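Local coordinates for HD domain-containing protein (Aquifex aeolicus, PDB 2HEK) that is of unknown cellular function but binds zinc and GDP and may act as a dGTPase, at residues E53-V58 with L83-H88. Sequence-based numbering, arbitrary orientation.
With ZN (zinc ion), chain D.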
# COMPACT_ATOMS: atom_id res chain seq x y z
N GLU A 53 -11.47 -18.64 5.26
CA GLU A 53 -10.76 -17.42 5.62
C GLU A 53 -11.68 -16.26 5.87
O GLU A 53 -11.41 -15.42 6.74
CB GLU A 53 -9.73 -17.02 4.55
CG GLU A 53 -8.73 -18.13 4.18
CD GLU A 53 -9.19 -18.97 2.99
OE1 GLU A 53 -9.22 -18.45 1.83
OE2 GLU A 53 -9.51 -20.15 3.22
N HIS A 54 -12.72 -16.14 5.04
CA HIS A 54 -13.76 -15.11 5.24
C HIS A 54 -14.35 -15.20 6.68
O HIS A 54 -14.47 -14.19 7.38
CB HIS A 54 -14.88 -15.25 4.19
CG HIS A 54 -16.07 -14.38 4.46
ND1 HIS A 54 -15.96 -13.01 4.65
CD2 HIS A 54 -17.39 -14.67 4.57
CE1 HIS A 54 -17.16 -12.50 4.87
NE2 HIS A 54 -18.04 -13.49 4.83
N SER A 55 -14.69 -16.41 7.13
CA SER A 55 -15.26 -16.58 8.49
C SER A 55 -14.31 -16.14 9.60
O SER A 55 -14.75 -15.53 10.57
CB SER A 55 -15.70 -18.03 8.72
OG SER A 55 -16.72 -18.39 7.79
N LEU A 56 -13.00 -16.40 9.44
CA LEU A 56 -11.97 -15.92 10.40
C LEU A 56 -11.91 -14.42 10.37
O LEU A 56 -11.78 -13.77 11.40
CB LEU A 56 -10.57 -16.49 10.03
CG LEU A 56 -10.31 -18.00 10.14
CD1 LEU A 56 -8.84 -18.36 9.95
CD2 LEU A 56 -10.74 -18.45 11.50
N GLY A 57 -12.04 -13.85 9.18
CA GLY A 57 -12.06 -12.39 9.01
C GLY A 57 -13.28 -11.76 9.64
O GLY A 57 -13.19 -10.72 10.29
N VAL A 58 -14.44 -12.39 9.47
CA VAL A 58 -15.68 -11.88 10.15
C VAL A 58 -15.53 -11.89 11.69
O VAL A 58 -15.83 -10.89 12.38
CB VAL A 58 -16.93 -12.66 9.71
CG1 VAL A 58 -18.17 -12.13 10.46
CG2 VAL A 58 -17.15 -12.50 8.19
N LEU A 83 -19.50 -18.31 12.87
CA LEU A 83 -20.27 -19.44 12.36
C LEU A 83 -21.29 -19.04 11.30
O LEU A 83 -22.06 -19.86 10.82
CB LEU A 83 -20.97 -20.16 13.53
CG LEU A 83 -20.01 -20.60 14.64
CD1 LEU A 83 -20.78 -21.23 15.78
CD2 LEU A 83 -18.95 -21.58 14.12
N HIS A 84 -21.26 -17.76 10.93
CA HIS A 84 -22.25 -17.18 10.02
C HIS A 84 -22.40 -17.91 8.70
O HIS A 84 -23.47 -17.91 8.14
CB HIS A 84 -21.92 -15.72 9.73
CG HIS A 84 -23.03 -14.99 9.04
ND1 HIS A 84 -22.99 -14.69 7.69
CD2 HIS A 84 -24.21 -14.51 9.50
CE1 HIS A 84 -24.10 -14.05 7.35
NE2 HIS A 84 -24.86 -13.93 8.43
N ASP A 85 -21.31 -18.49 8.18
CA ASP A 85 -21.30 -19.19 6.90
C ASP A 85 -21.47 -20.73 6.96
O ASP A 85 -21.37 -21.40 5.91
CB ASP A 85 -19.97 -18.89 6.19
CG ASP A 85 -19.99 -17.63 5.34
OD1 ASP A 85 -20.89 -16.77 5.48
OD2 ASP A 85 -19.08 -17.48 4.50
N LEU A 86 -21.71 -21.32 8.12
CA LEU A 86 -21.73 -22.79 8.22
C LEU A 86 -22.72 -23.46 7.28
O LEU A 86 -22.49 -24.57 6.79
CB LEU A 86 -22.02 -23.25 9.64
CG LEU A 86 -20.95 -23.09 10.73
CD1 LEU A 86 -21.56 -23.57 12.06
CD2 LEU A 86 -19.75 -23.93 10.41
N GLY A 87 -23.83 -22.77 7.00
CA GLY A 87 -24.87 -23.30 6.16
C GLY A 87 -24.80 -22.89 4.67
O GLY A 87 -25.76 -23.10 3.95
N HIS A 88 -23.68 -22.31 4.23
CA HIS A 88 -23.57 -21.88 2.83
C HIS A 88 -23.30 -23.05 1.88
O HIS A 88 -22.42 -23.87 2.12
CB HIS A 88 -22.50 -20.79 2.68
CG HIS A 88 -22.86 -19.82 1.54
ND1 HIS A 88 -23.30 -18.54 1.77
CD2 HIS A 88 -22.89 -20.00 0.19
CE1 HIS A 88 -23.55 -17.95 0.62
NE2 HIS A 88 -23.31 -18.81 -0.36
ZN ZN D . -20.24 -14.05 4.98
O HOH W 1 -18.78 -19.70 9.22
O HOH W 2 -19.93 -14.66 7.17
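H54 and D85 meet in the tight part of this buried contact, where OD2 of D85 lies in the plane of the imidazole at its edge, 3.3 Å from CD2 of H54. Ring and carboxylate planes are turned 48° apart. H54 carries CG anti to its own backbone N (chi1 171°), which sends the ring off helix 51-69 to bind zinc through NE2 at 2.3 Å; D164 holds ND1, and V58 CG2 sits above one face, toward its rim. Beside it, S55 OG rests 3.7 Å from CB of D85 and hydrogen-bonds R51 O; a water donates to S55 OG and accepts from the backbone N of D85.

Towards H84, which is partly exposed, packing gives way to a zinc-bound water that donates to OD1 of D85 (2.9 Å) and also hydrogen-bonds ND1 of H84. OD1 of D85 lies 2.8 Å from zinc, long for a metal bond, while OD2 forms a salt bridge with R51. With an alanine in place of D85, R51 would probably lose its ionic partner and the zinc-bound water its acceptor in OD1. D161 also binds the zinc and completes the H...HD...D set; a zinc-bound water held by D85 and H84 is consistent with the hydrolytic centre of HD-domain phosphohydrolases.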